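PDB 6XSX: ZmpA Glycopeptidase from Clostridium perfringens, which acts as a metalloprotease of the M60 family, probably cleaving glycosylated protein substrates, with this chain forming its catalytic module. Local coordinates for residues Q46-T51 with K75-Q80; N197-N202 with G269-D274; F306-G311 with K437-K442. All coordinates share one frame; numbering follows the deposited sequence.

Contact 1 (Q46-T51 with K75-Q80); sequences QDWQPT and KLVFKQ
The closest CA pair across the two segments is Trp48 and Val77, 7.6 Å apart. Strands 75-80 and 49-56 are next-but-one neighbours in a large mixed sheet; strand 117-123 lies between them, antiparallel to both, so the meeting is left to side chains. Trp48 sits just ahead of strand 49-56, and with CG beside the backbone N (chi1 -60°) its indole swings over to the other strand. Val77 points at it, the two side chains crossing at about a right angle. Both valine methyls are used. CG1 lies over one indole face, 4.2 Å from the centroid of the five-membered ring of Trp48 and 25° off its normal, a CH-pi contact, and comes within 3.9 Å of Trp48 CE2. CG2 reaches the pyrrole side, 3.9 Å from Trp48 NE1. The opposite face carries Gln46 CB, offset toward the rim, and the Tyr121 ring of the intervening strand meets the indole with planes only about 15° apart. Ile241 and Met243 of strand 240-244 also touch Trp48, making this a buried, largely apolar cluster. Lys79 contributes its aliphatic part: CG is 4.2 Å from Trp48 CZ3, while the chain then leads away and Lys79 NZ donates to Gln80 O at 2.8 Å as well as to Asn86 O.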
loop_
_atom_site.group_PDB
_atom_site.type_symbol
_atom_site.label_atom_id
_atom_site.label_comp_id
_atom_site.label_asym_id
_atom_site.label_seq_id
_atom_site.Cartn_x
_atom_site.Cartn_y
_atom_site.Cartn_z
ATOM N N GLN A 46 14.773 -0.988 -5.177
ATOM C CA GLN A 46 15.732 -1.531 -6.129
ATOM C C GLN A 46 15.413 -0.977 -7.518
ATOM O O GLN A 46 14.424 -0.268 -7.705
ATOM C CB GLN A 46 15.681 -3.062 -6.146
ATOM C CG GLN A 46 15.652 -3.707 -4.763
ATOM C CD GLN A 46 16.827 -3.294 -3.905
ATOM O OE1 GLN A 46 16.663 -2.755 -2.806
ATOM N NE2 GLN A 46 18.026 -3.514 -4.415
ATOM N N ASP A 47 16.262 -1.310 -8.494
ATOM C CA ASP A 47 16.042 -0.868 -9.858
ATOM C C ASP A 47 16.492 -1.954 -10.831
ATOM O O ASP A 47 17.078 -1.649 -11.872
ATOM C CB ASP A 47 16.764 0.452 -10.118
ATOM C CG ASP A 47 16.295 1.125 -11.391
ATOM O OD1 ASP A 47 15.149 0.854 -11.818
ATOM O OD2 ASP A 47 17.073 1.922 -11.935
ATOM N N TRP A 48 16.182 -3.213 -10.482
ATOM C CA TRP A 48 16.506 -4.369 -11.298
ATOM C C TRP A 48 15.899 -4.245 -12.696
ATOM O O TRP A 48 14.715 -3.935 -12.828
ATOM C CB TRP A 48 16.005 -5.652 -10.626
ATOM C CG TRP A 48 16.589 -5.912 -9.275
ATOM C CD1 TRP A 48 17.655 -5.294 -8.684
ATOM C CD2 TRP A 48 16.157 -6.927 -8.365
ATOM N NE1 TRP A 48 17.895 -5.839 -7.453
ATOM C CE2 TRP A 48 16.995 -6.848 -7.233
ATOM C CE3 TRP A 48 15.154 -7.895 -8.409
ATOM C CZ2 TRP A 48 16.838 -7.690 -6.135
ATOM C CZ3 TRP A 48 14.994 -8.722 -7.321
ATOM C CH2 TRP A 48 15.829 -8.620 -6.205
ATOM N N GLN A 49 16.717 -4.548 -13.717
ATOM C CA GLN A 49 16.304 -4.471 -15.116
ATOM C C GLN A 49 16.490 -5.831 -15.784
ATOM O O GLN A 49 17.398 -6.577 -15.413
ATOM C CB GLN A 49 17.028 -3.341 -15.845
ATOM C CG GLN A 49 16.812 -1.970 -15.206
ATOM C CD GLN A 49 15.361 -1.556 -15.137
ATOM O OE1 GLN A 49 14.584 -1.778 -16.057
ATOM N NE2 GLN A 49 14.980 -0.930 -14.038
ATOM N N PRO A 50 15.584 -6.200 -16.727
ATOM C CA PRO A 50 15.517 -7.551 -17.294
ATOM C C PRO A 50 16.718 -7.981 -18.131
ATOM O O PRO A 50 17.319 -7.153 -18.821
ATOM C CB PRO A 50 14.307 -7.499 -18.246
ATOM C CG PRO A 50 14.122 -6.020 -18.552
ATOM C CD PRO A 50 14.532 -5.317 -17.274
ATOM N N THR A 51 17.052 -9.280 -18.040
ATOM C CA THR A 51 17.981 -9.915 -18.962
ATOM C C THR A 51 17.303 -11.078 -19.675
ATOM O O THR A 51 17.661 -11.382 -20.805
ATOM C CB THR A 51 19.273 -10.403 -18.292
ATOM O OG1 THR A 51 19.004 -11.646 -17.640
ATOM C CG2 THR A 51 19.876 -9.392 -17.336
ATOM N N LYS A 75 26.283 -3.766 -12.600
ATOM C CA LYS A 75 26.342 -4.984 -11.813
ATOM C C LYS A 75 25.303 -5.973 -12.344
ATOM O O LYS A 75 24.301 -5.581 -12.953
ATOM C CB LYS A 75 26.136 -4.626 -10.336
ATOM C CG LYS A 75 27.312 -3.856 -9.739
ATOM C CD LYS A 75 26.974 -2.772 -8.737
ATOM C CE LYS A 75 28.136 -1.840 -8.437
ATOM N NZ LYS A 75 29.439 -2.547 -8.316
ATOM N N LEU A 76 25.582 -7.260 -12.127
ATOM C CA LEU A 76 24.591 -8.301 -12.321
ATOM C C LEU A 76 23.981 -8.624 -10.959
ATOM O O LEU A 76 24.680 -8.582 -9.938
ATOM C CB LEU A 76 25.316 -9.527 -12.878
ATOM C CG LEU A 76 24.638 -10.264 -14.026
ATOM C CD1 LEU A 76 24.335 -9.317 -15.182
ATOM C CD2 LEU A 76 25.532 -11.405 -14.502
ATOM N N VAL A 77 22.670 -8.907 -10.965
ATOM C CA VAL A 77 21.985 -9.445 -9.804
ATOM C C VAL A 77 21.555 -10.872 -10.142
ATOM O O VAL A 77 20.850 -11.089 -11.129
ATOM C CB VAL A 77 20.793 -8.560 -9.377
ATOM C CG1 VAL A 77 20.021 -9.161 -8.204
ATOM C CG2 VAL A 77 21.237 -7.131 -9.048
ATOM N N PHE A 78 22.046 -11.834 -9.347
ATOM C CA PHE A 78 21.505 -13.182 -9.323
ATOM C C PHE A 78 20.418 -13.228 -8.253
ATOM O O PHE A 78 20.643 -12.795 -7.119
ATOM C CB PHE A 78 22.595 -14.222 -9.043
ATOM C CG PHE A 78 22.102 -15.601 -8.653
ATOM C CD1 PHE A 78 21.452 -16.420 -9.565
ATOM C CD2 PHE A 78 22.300 -16.092 -7.367
ATOM C CE1 PHE A 78 20.994 -17.681 -9.204
ATOM C CE2 PHE A 78 21.839 -17.351 -7.005
ATOM C CZ PHE A 78 21.190 -18.150 -7.923
ATOM N N LYS A 79 19.248 -13.752 -8.632
ATOM C CA LYS A 79 18.146 -13.899 -7.702
ATOM C C LYS A 79 17.733 -15.368 -7.667
ATOM O O LYS A 79 17.218 -15.889 -8.657
ATOM C CB LYS A 79 17.009 -12.934 -8.081
ATOM C CG LYS A 79 15.829 -12.861 -7.103
ATOM C CD LYS A 79 14.719 -13.833 -7.457
ATOM C CE LYS A 79 13.488 -13.738 -6.584
ATOM N NZ LYS A 79 13.691 -14.386 -5.264
ATOM N N GLN A 80 17.991 -16.017 -6.525
ATOM C CA GLN A 80 17.553 -17.374 -6.248
ATOM C C GLN A 80 16.044 -17.362 -6.013
ATOM O O GLN A 80 15.529 -16.471 -5.335
ATOM C CB GLN A 80 18.291 -17.904 -5.017
ATOM C CG GLN A 80 17.588 -19.056 -4.301
ATOM C CD GLN A 80 17.652 -20.371 -5.042
ATOM O OE1 GLN A 80 18.734 -20.880 -5.355
ATOM N NE2 GLN A 80 16.484 -20.945 -5.314
#

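Contact 2 (N197-N202 with G269-D274); sequences NWYKNN and GALGVD. With EDO (1,2-ethanediol), chain H.
Tyr199 OH and Leu271 CD2 lie only 3.2 Å apart, a short approach for a hydroxyl oxygen and a methyl, and a sign of tight packing. The hydroxyl has its polar partner in Thr209 of helix 206-224, whose OG1 is also hydrogen-bonded to Leu271 O. One threonine thus links both sides of the contact. Tyr199 crosses Leu271 at about a right angle, and its ring carbon CZ is 3.9 Å from the same CD2. Trp198 supplies the broader surface. Its CG lies anti to the backbone N (chi1 -173°), which carries the indole from helix 192-202 toward the end of helix 267-272. Leu271 CB sits over one face, 4.0 Å from the centroid of the Trp198 six-membered ring and 18° off the normal, a CH-pi geometry. Further along the indole, Trp198 CH2 comes within 3.6 Å of Gly272 N, a close approach to backbone at a residue with no side chain. Asn202 ND2 lies over the opposite face, offset toward the rim, and donates to Trp198 O at 3.0 Å, with that oxygen in the plane of the Asn202 amide; its closeness to Trp198 NE1 is that of two donors and is not a bond. Beyond the indole, helix 267-272 closes with Asp274 N bonded to Gly269 O at 2.8 Å and a weaker bond from Val273 N to Ala270 O. With the positive phi of Val273 (59°) this is a Schellman motif, placed just before helix 277-286, whose HExxH pattern is consistent with a zincin-type metallopeptidase site, though no metal is bound there.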
loop_
_atom_site.group_PDB
_atom_site.type_symbol
_atom_site.label_atom_id
_atom_site.label_comp_id
_atom_site.label_asym_id
_atom_site.label_seq_id
_atom_site.Cartn_x
_atom_site.Cartn_y
_atom_site.Cartn_z
ATOM N N ASN A 197 -0.567 -22.167 -15.607
ATOM C CA ASN A 197 -1.844 -22.695 -15.159
ATOM C C ASN A 197 -2.837 -21.559 -14.912
ATOM O O ASN A 197 -3.997 -21.656 -15.305
ATOM C CB ASN A 197 -1.697 -23.538 -13.889
ATOM C CG ASN A 197 -1.322 -24.985 -14.149
ATOM O OD1 ASN A 197 -1.310 -25.443 -15.294
ATOM N ND2 ASN A 197 -0.998 -25.714 -13.088
ATOM N N TRP A 198 -2.375 -20.483 -14.266
ATOM C CA TRP A 198 -3.252 -19.406 -13.828
ATOM C C TRP A 198 -3.792 -18.608 -15.016
ATOM O O TRP A 198 -4.989 -18.338 -15.085
ATOM C CB TRP A 198 -2.552 -18.511 -12.794
ATOM C CG TRP A 198 -3.459 -17.491 -12.174
ATOM C CD1 TRP A 198 -4.188 -17.650 -11.034
ATOM C CD2 TRP A 198 -3.755 -16.168 -12.665
ATOM N NE1 TRP A 198 -4.896 -16.513 -10.766
ATOM C CE2 TRP A 198 -4.652 -15.582 -11.745
ATOM C CE3 TRP A 198 -3.336 -15.409 -13.765
ATOM C CZ2 TRP A 198 -5.147 -14.285 -11.900
ATOM C CZ3 TRP A 198 -3.802 -14.119 -13.906
ATOM C CH2 TRP A 198 -4.706 -13.568 -12.993
ATOM N N TYR A 199 -2.914 -18.245 -15.956
ATOM C CA TYR A 199 -3.323 -17.522 -17.149
ATOM C C TYR A 199 -4.343 -18.347 -17.938
ATOM O O TYR A 199 -5.379 -17.818 -18.343
ATOM C CB TYR A 199 -2.111 -17.094 -17.991
ATOM C CG TYR A 199 -1.290 -15.963 -17.413
ATOM C CD1 TYR A 199 -1.851 -14.717 -17.150
ATOM C CD2 TYR A 199 0.057 -16.130 -17.135
ATOM C CE1 TYR A 199 -1.103 -13.675 -16.617
ATOM C CE2 TYR A 199 0.822 -15.098 -16.602
ATOM C CZ TYR A 199 0.241 -13.869 -16.339
ATOM O OH TYR A 199 0.995 -12.858 -15.813
ATOM N N LYS A 200 -4.057 -19.645 -18.130
ATOM C CA LYS A 200 -4.919 -20.506 -18.927
ATOM C C LYS A 200 -6.274 -20.692 -18.248
ATOM O O LYS A 200 -7.297 -20.469 -18.891
ATOM C CB LYS A 200 -4.219 -21.818 -19.297
ATOM C CG LYS A 200 -3.089 -21.672 -20.309
ATOM C CD LYS A 200 -2.698 -22.961 -20.999
ATOM C CE LYS A 200 -2.394 -24.080 -20.027
ATOM N NZ LYS A 200 -1.570 -25.132 -20.662
ATOM N N ASN A 201 -6.276 -21.061 -16.954
ATOM C CA ASN A 201 -7.509 -21.362 -16.236
ATOM C C ASN A 201 -8.387 -20.123 -16.066
ATOM O O ASN A 201 -9.591 -20.254 -15.841
ATOM C CB ASN A 201 -7.267 -21.989 -14.860
ATOM C CG ASN A 201 -6.551 -23.322 -14.921
ATOM O OD1 ASN A 201 -6.520 -23.978 -15.962
ATOM N ND2 ASN A 201 -5.956 -23.725 -13.810
ATOM N N ASN A 202 -7.786 -18.928 -16.156
ATOM C CA ASN A 202 -8.483 -17.695 -15.833
ATOM C C ASN A 202 -8.734 -16.868 -17.091
ATOM O O ASN A 202 -9.344 -15.801 -17.008
ATOM C CB ASN A 202 -7.739 -16.882 -14.769
ATOM C CG ASN A 202 -7.906 -17.454 -13.377
ATOM O OD1 ASN A 202 -8.996 -17.402 -12.821
ATOM N ND2 ASN A 202 -6.843 -18.004 -12.809
ATOM N N GLY A 269 -2.939 -14.031 -6.707
ATOM C CA GLY A 269 -3.124 -12.656 -6.261
ATOM C C GLY A 269 -2.117 -11.710 -6.922
ATOM O O GLY A 269 -2.470 -10.607 -7.352
ATOM N N ALA A 270 -0.862 -12.170 -7.010
ATOM C CA ALA A 270 0.226 -11.393 -7.579
ATOM C C ALA A 270 -0.021 -11.144 -9.070
ATOM O O ALA A 270 0.104 -10.011 -9.536
ATOM C CB ALA A 270 1.550 -12.092 -7.342
ATOM N N LEU A 271 -0.358 -12.212 -9.802
ATOM C CA LEU A 271 -0.548 -12.150 -11.244
ATOM C C LEU A 271 -1.809 -11.358 -11.578
ATOM O O LEU A 271 -1.854 -10.654 -12.587
ATOM C CB LEU A 271 -0.606 -13.574 -11.806
ATOM C CG LEU A 271 0.732 -14.321 -11.813
ATOM C CD1 LEU A 271 0.553 -15.782 -12.196
ATOM C CD2 LEU A 271 1.730 -13.650 -12.752
ATOM N N GLY A 272 -2.822 -11.485 -10.720
ATOM C CA GLY A 272 -4.063 -10.734 -10.844
ATOM C C GLY A 272 -3.934 -9.289 -10.368
ATOM O O GLY A 272 -4.827 -8.484 -10.609
ATOM N N VAL A 273 -2.809 -8.953 -9.722
ATOM C CA VAL A 273 -2.591 -7.618 -9.180
ATOM C C VAL A 273 -3.697 -7.282 -8.175
ATOM O O VAL A 273 -4.343 -6.235 -8.244
ATOM C CB VAL A 273 -2.439 -6.562 -10.292
ATOM C CG1 VAL A 273 -1.924 -5.245 -9.738
ATOM C CG2 VAL A 273 -1.504 -7.046 -11.396
ATOM N N ASP A 274 -3.875 -8.192 -7.211
ATOM C CA ASP A 274 -4.756 -8.030 -6.066
ATOM C C ASP A 274 -4.439 -6.712 -5.366
ATOM O O ASP A 274 -3.279 -6.454 -5.065
ATOM C CB ASP A 274 -4.540 -9.209 -5.112
ATOM C CG ASP A 274 -5.474 -9.247 -3.913
ATOM O OD1 ASP A 274 -5.357 -8.359 -3.040
ATOM O OD2 ASP A 274 -6.294 -10.176 -3.847
HETATM C C1 EDO H . -0.365 -5.395 -5.740
HETATM O O1 EDO H . -0.736 -6.668 -6.282
HETATM C C2 EDO H . 1.084 -5.023 -5.747
HETATM O O2 EDO H . 1.974 -5.971 -5.151
#

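Contact 3 (F306-G311 with K437-K442); sequences FERIKG and KMYLNK. With EDO (1,2-ethanediol), chain E.
The second segment, whose Tyr439 packs on Arg308, begins with Lys437, which takes no part in that packing; its NZ donates to O1 of a bound ethanediol at 2.8 Å. Met438 follows on the side of Leu360 and Ile479. Tyr439 then carries the interface. Its CG stands between the backbone N and the carbonyl carbon (chi1 71°), and the ring lies against helix 301-309. Arg308 CG sits over one face, 3.7 Å from the Tyr439 ring centroid and 15° off the normal, a CH-pi contact made by the extended aliphatic chain. The guanidinium passes on beyond the ring, 39° out of parallel with it, and its NH1 is bonded to Gln359 O. Helix 301-309 ends here in a Schellman motif: positive phi at Gly311 comes with two bonds back into the last turn, including Gly311 N to Arg308 O at 2.9 Å, and Gly311 C lies at the ring edge, 4.2 Å from Tyr439 CE2. Just past this turn, Val312 O receives a hydrogen bond from Tyr439 OH. Leu440 brings CD2 to 3.6 Å from Gly311 O and touches Pro313. Asn441 ND2 donates to Val478 O of strand 478-485 and to Asn518 OD1.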
loop_
_atom_site.group_PDB
_atom_site.type_symbol
_atom_site.label_atom_id
_atom_site.label_comp_id
_atom_site.label_asym_id
_atom_site.label_seq_id
_atom_site.Cartn_x
_atom_site.Cartn_y
_atom_site.Cartn_z
ATOM N N PHE A 306 -7.153 1.827 -1.097
ATOM C CA PHE A 306 -7.370 0.835 -2.135
ATOM C C PHE A 306 -8.688 0.102 -1.902
ATOM O O PHE A 306 -9.333 -0.307 -2.866
ATOM C CB PHE A 306 -6.127 -0.039 -2.357
ATOM C CG PHE A 306 -5.220 0.486 -3.444
ATOM C CD1 PHE A 306 -5.461 0.183 -4.778
ATOM C CD2 PHE A 306 -4.152 1.317 -3.144
ATOM C CE1 PHE A 306 -4.645 0.690 -5.783
ATOM C CE2 PHE A 306 -3.337 1.828 -4.146
ATOM C CZ PHE A 306 -3.581 1.502 -5.465
ATOM N N GLU A 307 -9.072 -0.046 -0.626
ATOM C CA GLU A 307 -10.387 -0.560 -0.271
ATOM C C GLU A 307 -11.472 0.418 -0.728
ATOM O O GLU A 307 -12.438 0.023 -1.383
ATOM C CB GLU A 307 -10.452 -0.845 1.231
ATOM C CG GLU A 307 -9.872 -2.203 1.579
ATOM C CD GLU A 307 -9.690 -2.500 3.057
ATOM O OE1 GLU A 307 -9.567 -1.533 3.856
ATOM O OE2 GLU A 307 -9.661 -3.700 3.399
ATOM N N ARG A 308 -11.295 1.700 -0.399
ATOM C CA ARG A 308 -12.303 2.703 -0.714
ATOM C C ARG A 308 -12.479 2.853 -2.227
ATOM O O ARG A 308 -13.610 2.921 -2.702
ATOM C CB ARG A 308 -11.953 4.057 -0.092
ATOM C CG ARG A 308 -12.896 5.178 -0.496
ATOM C CD ARG A 308 -12.245 6.526 -0.248
ATOM N NE ARG A 308 -13.206 7.621 -0.268
ATOM C CZ ARG A 308 -12.967 8.868 0.136
ATOM N NH1 ARG A 308 -11.776 9.218 0.597
ATOM N NH2 ARG A 308 -13.929 9.766 0.065
ATOM N N ILE A 309 -11.374 2.907 -2.986
ATOM C CA ILE A 309 -11.527 3.203 -4.407
ATOM C C ILE A 309 -12.183 2.036 -5.142
ATOM O O ILE A 309 -12.602 2.217 -6.274
ATOM C CB ILE A 309 -10.222 3.662 -5.091
ATOM C CG1 ILE A 309 -9.163 2.554 -5.131
ATOM C CG2 ILE A 309 -9.715 4.948 -4.459
ATOM C CD1 ILE A 309 -7.857 2.967 -5.766
ATOM N N LYS A 310 -12.294 0.862 -4.498
ATOM C CA LYS A 310 -12.940 -0.291 -5.113
ATOM C C LYS A 310 -14.349 -0.495 -4.551
ATOM O O LYS A 310 -15.036 -1.435 -4.945
ATOM C CB LYS A 310 -12.093 -1.558 -4.938
ATOM C CG LYS A 310 -10.810 -1.639 -5.766
ATOM C CD LYS A 310 -10.189 -3.044 -5.841
ATOM C CE LYS A 310 -10.097 -3.763 -4.508
ATOM N NZ LYS A 310 -9.105 -3.150 -3.586
ATOM N N GLY A 311 -14.786 0.383 -3.633
ATOM C CA GLY A 311 -16.097 0.263 -3.002
ATOM C C GLY A 311 -16.144 -0.833 -1.935
ATOM O O GLY A 311 -17.211 -1.297 -1.550
ATOM N N LYS A 437 -19.509 4.553 5.720
ATOM C CA LYS A 437 -20.785 4.735 5.030
ATOM C C LYS A 437 -20.719 5.907 4.048
ATOM O O LYS A 437 -21.434 5.915 3.046
ATOM C CB LYS A 437 -21.962 4.878 6.001
ATOM C CG LYS A 437 -22.258 3.627 6.814
ATOM C CD LYS A 437 -23.694 3.547 7.293
ATOM C CE LYS A 437 -24.692 3.489 6.156
ATOM N NZ LYS A 437 -26.082 3.501 6.669
ATOM N N MET A 438 -19.822 6.862 4.316
ATOM C CA MET A 438 -19.682 8.065 3.503
ATOM C C MET A 438 -19.354 7.714 2.046
ATOM O O MET A 438 -19.749 8.453 1.154
ATOM C CB MET A 438 -18.614 9.011 4.064
ATOM C CG MET A 438 -19.042 9.730 5.348
ATOM S SD MET A 438 -17.623 10.504 6.180
ATOM C CE MET A 438 -17.197 11.756 4.968
ATOM N N TYR A 439 -18.651 6.591 1.803
ATOM C CA TYR A 439 -18.463 6.117 0.436
ATOM C C TYR A 439 -19.366 4.927 0.108
ATOM O O TYR A 439 -19.808 4.798 -1.036
ATOM C CB TYR A 439 -16.990 5.890 0.076
ATOM C CG TYR A 439 -16.320 4.707 0.734
ATOM C CD1 TYR A 439 -15.592 4.867 1.902
ATOM C CD2 TYR A 439 -16.401 3.434 0.193
ATOM C CE1 TYR A 439 -14.961 3.798 2.520
ATOM C CE2 TYR A 439 -15.775 2.349 0.794
ATOM C CZ TYR A 439 -15.049 2.534 1.962
ATOM O OH TYR A 439 -14.407 1.486 2.568
ATOM N N LEU A 440 -19.624 4.054 1.096
ATOM C CA LEU A 440 -20.390 2.834 0.861
ATOM C C LEU A 440 -21.835 3.130 0.445
ATOM O O LEU A 440 -22.428 2.351 -0.306
ATOM C CB LEU A 440 -20.346 1.946 2.110
ATOM C CG LEU A 440 -19.007 1.252 2.375
ATOM C CD1 LEU A 440 -18.994 0.629 3.762
ATOM C CD2 LEU A 440 -18.700 0.205 1.307
ATOM N N ASN A 441 -22.401 4.247 0.926
ATOM C CA ASN A 441 -23.784 4.611 0.635
ATOM C C ASN A 441 -23.974 4.890 -0.855
ATOM O O ASN A 441 -25.078 4.707 -1.368
ATOM C CB ASN A 441 -24.226 5.888 1.352
ATOM C CG ASN A 441 -24.742 5.662 2.757
ATOM O OD1 ASN A 441 -25.291 4.613 3.061
ATOM N ND2 ASN A 441 -24.587 6.647 3.621
ATOM N N LYS A 442 -22.911 5.361 -1.528
ATOM C CA LYS A 442 -23.015 5.928 -2.868
ATOM C C LYS A 442 -24.215 6.870 -2.936
ATOM O O LYS A 442 -25.075 6.712 -3.798
ATOM C CB LYS A 442 -23.267 4.840 -3.916
ATOM C CG LYS A 442 -22.219 3.744 -4.033
ATOM C CD LYS A 442 -22.574 2.813 -5.167
ATOM C CE LYS A 442 -22.202 1.375 -4.891
ATOM N NZ LYS A 442 -20.995 0.976 -5.654
HETATM C C1 EDO E . -27.466 4.776 10.109
HETATM O O1 EDO E . -26.504 4.799 9.068
HETATM C C2 EDO E . -28.456 3.674 10.008
HETATM O O2 EDO E . -28.527 3.115 8.724
#

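How the contacts relate
Along the chain the three contacts follow in series, so none nests within or crosses another. Contact 1 closes first, over 23 residues with strands but no helix, and joins the start of strand 49-56 to strand 75-80 across strand 117-123. Contact 2 spans 66 residues, 21 helical and 12 in strands, bringing helix 192-202 against helix 267-272; its nearest atoms are about 12 Å from those of contact 1. Contact 3 bridges 125 residues, 70 helical and none in strands, and joins helix 301-309 to helix 437-440, which precedes the C-terminal strands. Contacts 2 and 3 approach to about 6 Å between nearest atoms; contacts 1 and 3 lie on opposite sides of the chain's centre.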